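Local coordinates for hydrazine synthase subunit alpha (Candidatus Kuenenia stuttgartiensis, PDB 5C2V), which catalyses, within the hydrazine synthase complex, the second half-reaction, in which hydroxylamine made by the gamma subunit condenses with ammonia to yield hydrazine, at residues R721-E726 against D752-I757; A713-L718 against E726-A731; L532-M537 against D602-G607; R642-R647 against V758-L763. One frame throughout, in Å; residues are numbered along the deposited sequence.

Contact 1 of 4, residues R721-E726 against D752-I757. With HEC (heme c), chain B.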
# COMPACT_ATOMS: atom_id res chain seq x y z
N ARG D 721 11.98 -24.69 -11.61
CA ARG D 721 12.79 -25.89 -11.50
C ARG D 721 12.34 -26.99 -12.46
O ARG D 721 13.17 -27.70 -13.03
CB ARG D 721 12.78 -26.42 -10.06
CG ARG D 721 13.50 -25.53 -9.07
CD ARG D 721 14.88 -25.15 -9.57
NE ARG D 721 15.67 -26.33 -9.93
CZ ARG D 721 16.44 -27.00 -9.08
NH1 ARG D 721 16.51 -26.62 -7.81
NH2 ARG D 721 17.12 -28.06 -9.49
N LEU D 722 11.03 -27.11 -12.64
CA LEU D 722 10.49 -28.12 -13.54
C LEU D 722 10.87 -27.84 -14.99
O LEU D 722 10.98 -28.76 -15.80
CB LEU D 722 8.97 -28.22 -13.40
CG LEU D 722 8.47 -28.92 -12.14
CD1 LEU D 722 6.96 -28.80 -12.00
CD2 LEU D 722 8.89 -30.39 -12.14
N TYR D 723 11.06 -26.57 -15.33
CA TYR D 723 11.56 -26.20 -16.65
C TYR D 723 13.07 -25.92 -16.65
O TYR D 723 13.66 -25.73 -17.72
CB TYR D 723 10.81 -24.98 -17.18
CG TYR D 723 9.39 -25.28 -17.63
CD1 TYR D 723 8.37 -25.41 -16.70
CD2 TYR D 723 9.08 -25.43 -18.97
CE1 TYR D 723 7.07 -25.68 -17.10
CE2 TYR D 723 7.79 -25.69 -19.38
CZ TYR D 723 6.79 -25.82 -18.44
OH TYR D 723 5.50 -26.09 -18.84
N GLU D 724 13.68 -25.93 -15.47
CA GLU D 724 15.10 -25.64 -15.30
C GLU D 724 15.58 -24.40 -16.05
O GLU D 724 16.58 -24.45 -16.77
CB GLU D 724 15.94 -26.85 -15.72
CG GLU D 724 15.80 -28.07 -14.81
CD GLU D 724 16.42 -27.86 -13.43
OE1 GLU D 724 16.19 -28.71 -12.55
OE2 GLU D 724 17.13 -26.85 -13.23
N ALA D 725 14.87 -23.29 -15.89
CA ALA D 725 15.23 -22.03 -16.55
C ALA D 725 14.63 -20.85 -15.79
O ALA D 725 13.74 -21.04 -14.96
CB ALA D 725 14.76 -22.03 -17.99
N GLU D 726 15.11 -19.64 -16.07
CA GLU D 726 14.49 -18.47 -15.46
C GLU D 726 13.41 -17.95 -16.40
O GLU D 726 13.68 -17.41 -17.47
CB GLU D 726 15.54 -17.39 -15.13
CG GLU D 726 16.41 -16.89 -16.28
CD GLU D 726 17.36 -15.79 -15.84
OE1 GLU D 726 16.89 -14.78 -15.29
OE2 GLU D 726 18.59 -15.94 -16.04
N ASP D 752 2.38 -33.30 -20.43
CA ASP D 752 1.01 -33.27 -19.91
C ASP D 752 0.98 -33.08 -18.39
O ASP D 752 0.17 -32.31 -17.88
CB ASP D 752 0.27 -34.55 -20.30
CG ASP D 752 0.13 -34.71 -21.80
OD1 ASP D 752 0.10 -33.68 -22.50
OD2 ASP D 752 0.04 -35.86 -22.27
N GLU D 753 1.85 -33.79 -17.69
CA GLU D 753 1.92 -33.71 -16.23
C GLU D 753 2.41 -32.33 -15.78
O GLU D 753 1.79 -31.68 -14.93
CB GLU D 753 2.84 -34.81 -15.69
CG GLU D 753 2.41 -36.22 -16.06
CD GLU D 753 3.52 -37.24 -15.87
OE1 GLU D 753 4.69 -36.83 -15.73
OE2 GLU D 753 3.22 -38.45 -15.87
N ARG D 754 3.53 -31.91 -16.36
CA ARG D 754 4.12 -30.62 -16.04
C ARG D 754 3.15 -29.47 -16.31
O ARG D 754 2.98 -28.58 -15.48
CB ARG D 754 5.42 -30.42 -16.84
CG ARG D 754 6.21 -29.19 -16.44
CD ARG D 754 7.57 -29.17 -17.11
NE ARG D 754 7.47 -29.01 -18.56
CZ ARG D 754 8.51 -29.00 -19.39
NH1 ARG D 754 9.74 -29.13 -18.91
NH2 ARG D 754 8.32 -28.85 -20.69
N TYR D 755 2.51 -29.51 -17.47
CA TYR D 755 1.55 -28.47 -17.82
C TYR D 755 0.27 -28.60 -17.01
O TYR D 755 -0.49 -27.64 -16.88
CB TYR D 755 1.22 -28.49 -19.31
CG TYR D 755 0.50 -27.24 -19.76
CD1 TYR D 755 1.18 -26.04 -19.90
CD2 TYR D 755 -0.86 -27.26 -20.03
CE1 TYR D 755 0.53 -24.89 -20.30
CE2 TYR D 755 -1.52 -26.12 -20.44
CZ TYR D 755 -0.82 -24.94 -20.57
OH TYR D 755 -1.47 -23.79 -20.97
N ALA D 756 0.03 -29.78 -16.46
CA ALA D 756 -1.08 -29.95 -15.53
C ALA D 756 -0.77 -29.18 -14.26
O ALA D 756 -1.65 -28.50 -13.70
CB ALA D 756 -1.32 -31.42 -15.23
N ILE D 757 0.47 -29.27 -13.80
CA ILE D 757 0.91 -28.49 -12.65
C ILE D 757 0.83 -26.99 -12.95
O ILE D 757 0.35 -26.20 -12.13
CB ILE D 757 2.35 -28.86 -12.24
CG1 ILE D 757 2.42 -30.33 -11.82
CG2 ILE D 757 2.83 -27.96 -11.10
CD1 ILE D 757 3.80 -30.77 -11.38
FE HEC B . 13.33 -32.75 -6.44
CHA HEC B . 15.23 -30.24 -5.09
CHB HEC B . 10.67 -30.60 -6.73
CHC HEC B . 11.44 -35.25 -7.91
CHD HEC B . 15.86 -35.03 -5.95
NA HEC B . 13.00 -30.80 -5.96
C1A HEC B . 13.95 -29.92 -5.48
C2A HEC B . 13.36 -28.60 -5.46
C3A HEC B . 12.11 -28.69 -5.91
C4A HEC B . 11.85 -30.08 -6.24
CMA HEC B . 11.11 -27.53 -6.06
CAA HEC B . 14.06 -27.30 -5.00
CBA HEC B . 13.87 -27.12 -3.49
CGA HEC B . 14.42 -25.78 -3.07
O1A HEC B . 13.96 -25.24 -2.04
O2A HEC B . 15.32 -25.26 -3.78
NB HEC B . 11.39 -32.91 -7.13
C1B HEC B . 10.51 -31.86 -7.26
C2B HEC B . 9.38 -32.32 -8.06
C3B HEC B . 9.59 -33.60 -8.37
C4B HEC B . 10.86 -34.00 -7.80
CMB HEC B . 8.15 -31.47 -8.44
CAB HEC B . 8.67 -34.53 -9.21
CBB HEC B . 8.72 -34.11 -10.70
NC HEC B . 13.60 -34.76 -6.86
C1C HEC B . 12.69 -35.60 -7.46
C2C HEC B . 13.32 -36.89 -7.65
C3C HEC B . 14.49 -36.86 -7.00
C4C HEC B . 14.72 -35.50 -6.56
CMC HEC B . 12.57 -38.15 -8.15
CAC HEC B . 15.49 -38.03 -6.86
CBC HEC B . 16.06 -38.45 -8.24
ND HEC B . 15.26 -32.64 -5.62
C1D HEC B . 16.13 -33.73 -5.57
C2D HEC B . 17.40 -33.27 -5.03
C3D HEC B . 17.23 -31.77 -4.76
C4D HEC B . 15.86 -31.47 -5.15
CMD HEC B . 18.66 -34.13 -4.79
CAD HEC B . 18.33 -30.85 -4.16
CBD HEC B . 18.38 -29.44 -4.76
CGD HEC B . 18.52 -29.47 -6.26
O1D HEC B . 18.17 -28.44 -6.90
O2D HEC B . 18.98 -30.50 -6.82

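Contact 2 of 4, residues A713-L718 against E726-A731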
# COMPACT_ATOMS: atom_id res chain seq x y z
N ALA D 713 2.16 -19.05 -12.79
CA ALA D 713 2.99 -20.25 -12.78
C ALA D 713 4.40 -19.86 -13.16
O ALA D 713 5.38 -20.45 -12.70
CB ALA D 713 2.44 -21.30 -13.73
N ILE D 714 4.49 -18.84 -14.01
CA ILE D 714 5.76 -18.36 -14.54
C ILE D 714 6.63 -17.74 -13.44
O ILE D 714 7.85 -17.65 -13.58
CB ILE D 714 5.50 -17.35 -15.67
CG1 ILE D 714 6.77 -17.08 -16.48
CG2 ILE D 714 4.90 -16.07 -15.12
CD1 ILE D 714 6.57 -16.11 -17.63
N ASN D 715 6.00 -17.32 -12.35
CA ASN D 715 6.72 -16.74 -11.22
C ASN D 715 7.03 -17.76 -10.12
O ASN D 715 7.66 -17.42 -9.12
CB ASN D 715 5.92 -15.57 -10.62
CG ASN D 715 5.93 -14.35 -11.51
OD1 ASN D 715 6.83 -14.16 -12.33
ND2 ASN D 715 4.92 -13.50 -11.34
N SER D 716 6.58 -18.99 -10.32
CA SER D 716 6.69 -20.02 -9.29
C SER D 716 8.02 -20.78 -9.36
O SER D 716 8.40 -21.27 -10.43
CB SER D 716 5.52 -21.00 -9.38
OG SER D 716 4.29 -20.33 -9.17
N LEU D 717 8.70 -20.87 -8.23
CA LEU D 717 9.99 -21.56 -8.14
C LEU D 717 9.87 -23.01 -8.58
O LEU D 717 10.78 -23.55 -9.21
CB LEU D 717 10.54 -21.48 -6.71
CG LEU D 717 12.00 -21.86 -6.45
CD1 LEU D 717 12.54 -21.06 -5.28
CD2 LEU D 717 12.15 -23.35 -6.18
N LEU D 718 8.75 -23.64 -8.24
CA LEU D 718 8.49 -25.02 -8.63
C LEU D 718 8.53 -25.17 -10.15
O LEU D 718 9.16 -26.09 -10.67
CB LEU D 718 7.13 -25.48 -8.10
CG LEU D 718 6.66 -26.86 -8.54
CD1 LEU D 718 7.64 -27.92 -8.07
CD2 LEU D 718 5.26 -27.15 -8.02
N GLU D 726 15.11 -19.64 -16.07
CA GLU D 726 14.49 -18.47 -15.46
C GLU D 726 13.41 -17.95 -16.40
O GLU D 726 13.68 -17.41 -17.47
CB GLU D 726 15.54 -17.39 -15.13
CG GLU D 726 16.41 -16.89 -16.28
CD GLU D 726 17.36 -15.79 -15.84
OE1 GLU D 726 16.89 -14.78 -15.29
OE2 GLU D 726 18.59 -15.94 -16.04
N LEU D 727 12.17 -18.14 -15.98
CA LEU D 727 11.01 -17.91 -16.84
C LEU D 727 10.55 -16.46 -16.89
O LEU D 727 10.16 -15.96 -17.95
CB LEU D 727 9.86 -18.81 -16.38
CG LEU D 727 10.19 -20.30 -16.49
CD1 LEU D 727 9.09 -21.16 -15.91
CD2 LEU D 727 10.46 -20.69 -17.94
N SER D 728 10.60 -15.77 -15.75
CA SER D 728 10.10 -14.40 -15.68
C SER D 728 11.14 -13.42 -15.17
O SER D 728 12.28 -13.80 -14.87
CB SER D 728 8.86 -14.34 -14.78
OG SER D 728 9.19 -14.61 -13.43
N ALA D 729 10.75 -12.15 -15.08
CA ALA D 729 11.64 -11.10 -14.60
C ALA D 729 11.49 -10.91 -13.09
O ALA D 729 12.12 -10.03 -12.51
CB ALA D 729 11.36 -9.80 -15.33
N ASN D 730 10.65 -11.74 -12.47
CA ASN D 730 10.52 -11.71 -11.03
C ASN D 730 11.07 -13.00 -10.42
O ASN D 730 10.47 -14.06 -10.55
CB ASN D 730 9.05 -11.53 -10.62
CG ASN D 730 8.39 -10.37 -11.34
OD1 ASN D 730 8.59 -9.21 -10.99
ND2 ASN D 730 7.59 -10.68 -12.35
N ALA D 731 12.20 -12.88 -9.74
CA ALA D 731 12.84 -14.04 -9.13
C ALA D 731 12.18 -14.36 -7.80
O ALA D 731 12.00 -13.47 -6.96
CB ALA D 731 14.33 -13.79 -8.94

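Contact 3 of 4, residues L532-M537 against D602-G607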
# COMPACT_ATOMS: atom_id res chain seq x y z
N LEU D 532 -1.20 -15.60 -22.56
CA LEU D 532 -0.22 -16.68 -22.41
C LEU D 532 0.98 -16.54 -23.33
O LEU D 532 0.85 -16.05 -24.46
CB LEU D 532 -0.90 -18.03 -22.65
CG LEU D 532 -2.25 -18.27 -21.97
CD1 LEU D 532 -2.78 -19.66 -22.32
CD2 LEU D 532 -2.14 -18.10 -20.47
N ASP D 533 2.14 -16.98 -22.86
CA ASP D 533 3.35 -16.97 -23.68
C ASP D 533 3.48 -18.26 -24.48
O ASP D 533 2.55 -19.07 -24.51
CB ASP D 533 4.60 -16.75 -22.81
CG ASP D 533 4.73 -17.77 -21.69
OD1 ASP D 533 4.00 -18.79 -21.70
OD2 ASP D 533 5.59 -17.56 -20.80
N ASP D 534 4.62 -18.46 -25.12
CA ASP D 534 4.80 -19.61 -26.01
C ASP D 534 4.98 -20.92 -25.26
O ASP D 534 5.01 -21.99 -25.88
CB ASP D 534 5.98 -19.37 -26.96
CG ASP D 534 7.30 -19.19 -26.23
OD1 ASP D 534 7.28 -18.68 -25.09
OD2 ASP D 534 8.35 -19.55 -26.80
N LYS D 535 5.12 -20.86 -23.94
CA LYS D 535 5.15 -22.07 -23.13
C LYS D 535 3.79 -22.38 -22.50
O LYS D 535 3.62 -23.41 -21.85
CB LYS D 535 6.22 -21.97 -22.04
CG LYS D 535 7.64 -22.02 -22.58
CD LYS D 535 8.66 -22.14 -21.47
CE LYS D 535 10.06 -22.31 -22.04
NZ LYS D 535 10.16 -23.51 -22.92
N GLY D 536 2.82 -21.49 -22.71
CA GLY D 536 1.47 -21.71 -22.21
C GLY D 536 1.22 -21.23 -20.80
O GLY D 536 0.32 -21.71 -20.12
N MET D 537 2.02 -20.27 -20.34
CA MET D 537 1.90 -19.76 -18.98
C MET D 537 1.38 -18.32 -18.96
O MET D 537 1.62 -17.55 -19.89
CB MET D 537 3.25 -19.83 -18.27
CG MET D 537 3.84 -21.24 -18.21
SD MET D 537 5.43 -21.31 -17.37
CE MET D 537 6.41 -20.25 -18.44
N ASP D 602 9.71 -29.36 -28.11
CA ASP D 602 10.43 -28.47 -27.21
C ASP D 602 9.58 -28.05 -26.02
O ASP D 602 10.09 -27.53 -25.03
CB ASP D 602 10.91 -27.22 -27.96
CG ASP D 602 11.82 -27.55 -29.13
OD1 ASP D 602 12.44 -28.64 -29.11
OD2 ASP D 602 11.92 -26.73 -30.06
N GLY D 603 8.27 -28.29 -26.12
CA GLY D 603 7.35 -27.89 -25.08
C GLY D 603 6.74 -26.52 -25.35
O GLY D 603 5.97 -26.00 -24.55
N ASN D 604 7.11 -25.95 -26.49
CA ASN D 604 6.58 -24.66 -26.93
C ASN D 604 5.20 -24.80 -27.56
O ASN D 604 4.85 -25.87 -28.05
CB ASN D 604 7.54 -23.99 -27.91
CG ASN D 604 8.91 -23.74 -27.31
OD1 ASN D 604 9.03 -23.49 -26.11
ND2 ASN D 604 9.94 -23.79 -28.13
N TYR D 605 4.42 -23.72 -27.53
CA TYR D 605 3.05 -23.75 -28.04
C TYR D 605 3.00 -24.10 -29.52
O TYR D 605 3.53 -23.36 -30.36
CB TYR D 605 2.39 -22.39 -27.77
CG TYR D 605 1.11 -22.09 -28.52
CD1 TYR D 605 1.14 -21.44 -29.75
CD2 TYR D 605 -0.12 -22.42 -27.99
CE1 TYR D 605 -0.02 -21.15 -30.44
CE2 TYR D 605 -1.30 -22.13 -28.67
CZ TYR D 605 -1.24 -21.49 -29.89
OH TYR D 605 -2.40 -21.20 -30.57
N LYS D 606 2.35 -25.22 -29.85
CA LYS D 606 2.03 -25.56 -31.23
C LYS D 606 0.70 -24.97 -31.66
O LYS D 606 0.57 -24.43 -32.77
CB LYS D 606 2.03 -27.08 -31.43
CG LYS D 606 1.76 -27.52 -32.85
CD LYS D 606 1.84 -29.03 -32.98
CE LYS D 606 3.22 -29.54 -32.59
NZ LYS D 606 3.32 -31.02 -32.70
N GLY D 607 -0.30 -25.06 -30.79
CA GLY D 607 -1.64 -24.60 -31.13
C GLY D 607 -2.73 -24.98 -30.13
O GLY D 607 -2.45 -25.28 -28.98
O HOH W 1 4.82 -25.49 -22.02

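Contact 4 of 4, residues R642-R647 against V758-L763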
# COMPACT_ATOMS: atom_id res chain seq x y z
N ARG D 642 -14.05 -28.70 -17.76
CA ARG D 642 -12.87 -29.26 -17.12
C ARG D 642 -12.19 -28.31 -16.14
O ARG D 642 -12.10 -27.10 -16.38
CB ARG D 642 -11.86 -29.69 -18.19
CG ARG D 642 -10.65 -30.44 -17.65
CD ARG D 642 -9.70 -30.85 -18.77
NE ARG D 642 -9.08 -29.70 -19.42
CZ ARG D 642 -7.88 -29.23 -19.11
NH1 ARG D 642 -7.17 -29.80 -18.14
NH2 ARG D 642 -7.39 -28.18 -19.75
N THR D 643 -11.72 -28.87 -15.03
CA THR D 643 -10.93 -28.13 -14.05
C THR D 643 -9.77 -29.00 -13.58
O THR D 643 -9.73 -30.20 -13.86
CB THR D 643 -11.76 -27.70 -12.83
OG1 THR D 643 -11.03 -26.73 -12.07
CG2 THR D 643 -12.09 -28.90 -11.95
N VAL D 644 -8.82 -28.39 -12.87
CA VAL D 644 -7.71 -29.15 -12.31
C VAL D 644 -7.86 -29.26 -10.79
O VAL D 644 -7.83 -28.27 -10.08
CB VAL D 644 -6.35 -28.50 -12.63
CG1 VAL D 644 -5.22 -29.33 -12.07
CG2 VAL D 644 -6.19 -28.33 -14.14
N ASP D 645 -8.03 -30.49 -10.32
CA ASP D 645 -8.17 -30.76 -8.89
C ASP D 645 -6.90 -31.42 -8.35
O ASP D 645 -6.40 -32.37 -8.94
CB ASP D 645 -9.39 -31.65 -8.64
CG ASP D 645 -9.72 -31.78 -7.16
OD1 ASP D 645 -9.15 -32.69 -6.51
OD2 ASP D 645 -10.54 -30.99 -6.66
N PHE D 646 -6.40 -30.90 -7.24
CA PHE D 646 -5.12 -31.35 -6.69
C PHE D 646 -5.13 -32.83 -6.29
O PHE D 646 -4.15 -33.54 -6.48
CB PHE D 646 -4.72 -30.50 -5.48
CG PHE D 646 -3.36 -30.83 -4.93
CD1 PHE D 646 -2.22 -30.30 -5.52
CD2 PHE D 646 -3.23 -31.66 -3.83
CE1 PHE D 646 -0.97 -30.60 -5.01
CE2 PHE D 646 -1.98 -31.96 -3.33
CZ PHE D 646 -0.85 -31.43 -3.92
N ARG D 647 -6.25 -33.28 -5.75
CA ARG D 647 -6.37 -34.65 -5.27
C ARG D 647 -6.49 -35.65 -6.42
O ARG D 647 -5.88 -36.72 -6.40
CB ARG D 647 -7.58 -34.79 -4.35
CG ARG D 647 -7.63 -33.73 -3.26
CD ARG D 647 -9.05 -33.51 -2.78
NE ARG D 647 -9.90 -32.97 -3.84
CZ ARG D 647 -11.20 -32.73 -3.70
NH1 ARG D 647 -11.81 -32.99 -2.56
NH2 ARG D 647 -11.89 -32.23 -4.72
N VAL D 758 1.29 -26.60 -14.14
CA VAL D 758 1.22 -25.21 -14.59
C VAL D 758 -0.21 -24.68 -14.54
O VAL D 758 -0.47 -23.61 -13.99
CB VAL D 758 1.77 -25.05 -16.02
CG1 VAL D 758 1.53 -23.63 -16.52
CG2 VAL D 758 3.26 -25.38 -16.05
N GLU D 759 -1.14 -25.44 -15.12
CA GLU D 759 -2.55 -25.09 -15.11
C GLU D 759 -3.09 -24.97 -13.69
O GLU D 759 -3.82 -24.04 -13.38
CB GLU D 759 -3.37 -26.12 -15.89
CG GLU D 759 -3.30 -25.97 -17.40
CD GLU D 759 -4.21 -26.94 -18.12
OE1 GLU D 759 -4.35 -28.09 -17.64
OE2 GLU D 759 -4.79 -26.56 -19.16
N TRP D 760 -2.71 -25.93 -12.85
CA TRP D 760 -3.14 -25.92 -11.45
C TRP D 760 -2.72 -24.64 -10.75
O TRP D 760 -3.53 -24.02 -10.05
CB TRP D 760 -2.57 -27.13 -10.71
CG TRP D 760 -2.74 -27.06 -9.23
CD1 TRP D 760 -3.92 -27.05 -8.54
CD2 TRP D 760 -1.71 -26.99 -8.24
NE1 TRP D 760 -3.68 -26.97 -7.19
CE2 TRP D 760 -2.33 -26.94 -6.98
CE3 TRP D 760 -0.31 -26.97 -8.30
CZ2 TRP D 760 -1.61 -26.86 -5.79
CZ3 TRP D 760 0.41 -26.90 -7.12
CH2 TRP D 760 -0.24 -26.85 -5.88
N ILE D 761 -1.47 -24.24 -10.94
CA ILE D 761 -0.96 -23.02 -10.31
C ILE D 761 -1.63 -21.77 -10.87
O ILE D 761 -2.02 -20.87 -10.13
CB ILE D 761 0.56 -22.91 -10.45
CG1 ILE D 761 1.25 -24.09 -9.78
CG2 ILE D 761 1.06 -21.60 -9.86
CD1 ILE D 761 2.76 -24.00 -9.76
N ASP D 762 -1.77 -21.71 -12.20
CA ASP D 762 -2.40 -20.57 -12.85
C ASP D 762 -3.86 -20.41 -12.45
O ASP D 762 -4.40 -19.30 -12.47
CB ASP D 762 -2.29 -20.70 -14.37
CG ASP D 762 -1.10 -19.95 -14.94
OD1 ASP D 762 -0.24 -19.51 -14.14
OD2 ASP D 762 -1.02 -19.81 -16.17
N LEU D 763 -4.50 -21.52 -12.10
CA LEU D 763 -5.90 -21.50 -11.66
C LEU D 763 -6.06 -20.98 -10.24
O LEU D 763 -7.17 -20.79 -9.76
CB LEU D 763 -6.51 -22.90 -11.76
CG LEU D 763 -6.99 -23.37 -13.13
CD1 LEU D 763 -7.35 -24.85 -13.08
CD2 LEU D 763 -8.19 -22.55 -13.58

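Contact 1 of 4, residues R721-E726 against D752-I757
With CG opposite the backbone N (chi1 -172°) and a single bend at chi3 (66°), the side chain of Arg754 reaches across to Tyr723 and lays its guanidinium on one face of the ring. The planes differ by 17° and the centres are 3.7 Å apart, a cation-pi stack. Behind the charge, Arg754 CD sits over the same ring, 3.8 Å from its centroid in a CH-pi contact. A weak bond from Arg754 NH1 to Leu722 O (3.4 Å) adds a polar tie, while NH2 turns to Gln751. Deeper in, Leu722 CD1 meets Ile757 CD1 at 3.8 Å, the two side chains crossing nearly at right angles. This is where helix 717-722 of the cytochrome c domain stops against the C-terminal helix 751-762: Glu724, with positive phi, is the C-prime residue of a Schellman motif. Arg721 takes no part in this packing; its guanidinium reaches the bis-histidine heme, where Arg721 NH1 (2.6 Å) and NH2 (2.8 Å) both grip propionate oxygen O1D. Arg721 NH2 also forms a salt bridge with Glu724 OE1 at 3.3 Å. That carboxylate oxygen accepts in turn from the backbone N of His745, an axial heme ligand, and OE2 pairs with Arg742.

Contact 2 of 4, residues A713-L718 against E726-A731
Ile714 lays its CG1 against the CB of Leu727, 3.5 Å away, and the two side chains pass each other at a slant. The same CG1 also touches Ser728 CB at 3.8 Å, and at the end of the branch CD1 rests 3.6 Å from Leu727 O, so this one arm of the isoleucine follows the backbone of the opposing loop. Next along, the contact turns polar. Ser728 holds its OG between its own backbone N and carbonyl carbon (chi1 68°), which aims the hydroxyl at Asn715. Ser728 OG donates to Asn715 OD1 at 2.6 Å, lying in the carbonyl plane with a C=O...donor angle of 155°. Ser728 OG also accepts, weakly, from Asn730 N at 3.4 Å, and thus relays between the two asparagines. Their amide planes stand at 90° to each other, with Asn730 ND2 3.6 Å from Asn715 OD1. The arrangement pairs the approach to helix 717-722 with the loop that leaves it: Ala713 to Ser716 form a type I beta turn, closed by Ser716 N to Ala713 O at 3.0 Å, and Ser716 takes the N-cap position. Leu718, second residue of that helix, lines the pocket of the heme in the cytochrome c domain. Trp720 packs against Leu727 and Ser728 from the helix side, and its NE1 bonds to Ile714 O.

Contact 3 of 4, residues L532-M537 against D602-G607
The carboxylate of Asp534 and the amide of Asn604 lie side by side, pointing the same way with planes only 17° apart; Asp534 OD2 is 4.1 Å from Asn604 OD1. Lys535 comes to the same amide oxygen: a bend at chi4 (-58°) turns its NZ to Asn604 OD1, a weak bond of 3.4 Å. The Tyr605 ring leads away from the turn, and one of its faces carries Gly607 N, 3.6 Å above the plane and over the centre. The backbones are joined by Tyr605 N donating to Asp534 O, though the modelled length is too short to be trusted at this resolution. A water bridges Lys535 O and Gly603 O, lying 2.8 Å from the latter. Inside the turn, Asp533 OD1 accepts from Met537 N at 2.8 Å and weakly from Lys535 N, which stiffens the loop, and Asp533 OD2 is in a salt bridge with Lys452. Residues 533-536 make the type I beta turn, with Gly536 at positive phi, of the hairpin between strands 527-532 and 538-541. This tip of the middle domain docks where the connection between strands 596-599 and 605-609 runs into the second strand, whose Lys606 and Gly607 opposite Lys598 form a classic beta bulge.

Contact 4 of 4, residues R642-R647 against V758-L763
Residues 642-645 run extended past the last turns of helix 751-762, coming nearest where Val644 CA and Trp760 CA are 5.7 Å apart. Val644 points toward the helix, with CG1 3.7 Å from Trp760 CB and CB 3.8 Å from Leu763 CD1, so it sits against both Trp760 and Leu763. To one side of it, Arg642 bends at chi3 (66°) and meets the Glu759 carboxylate in a salt bridge. Arg642 NH2 reaches Glu759 OE2 at 3.1 Å from the syn side, 22° out of the carboxylate plane, while Arg642 NH1 bonds weakly to Glu759 OE1 at 3.3 Å. Glu759 OE2 is shared with the hydroxyl of Tyr508. At the other end Phe646 brings CD1 over one face of the indole, 3.5 Å from Trp760 CZ2. The rings are tilted at 40°, an oblique pair, and the indole NE1 is satisfied by Gln766 O. Asp645 N-caps helix 646-657 through a weak bond from Arg647 N, and the same carboxylate is gripped side-on by the arginine, Arg647 NE to Asp645 OD1 being 2.8 Å. Arg647 NH1 continues to Asp768 and Asp774, two calcium ligands. The contact thus lies between the start of helix 646-657 and the end of helix 751-762 in the cytochrome c domain, with strands 503-510 and 461-467 of the middle domain packing on Arg642, Glu759 and Leu763.

How the contacts relate
From the N terminus, contact 3 closes first, bringing the turn 532-537 of the middle domain back together with 602-607 across 64 residues. Segment 642-647 then opens the long loop that contact 4 closes last, at 758-763, with contacts 1 and 2 nested inside it. These two cross, because 721-726 opens contact 1 before 726-731 has closed contact 2; they share Glu726 and helix 717-722. Contacts 1 and 4 both use helix 751-762, and contact 2 reaches it through Ala713, whose N probably bonds to Asp762 OD1. Contact 3 joins that group from the middle-domain side: Met537 packs on Ile714, Leu727 and Val758, and Gly536 O probably bonds with Tyr755 OH.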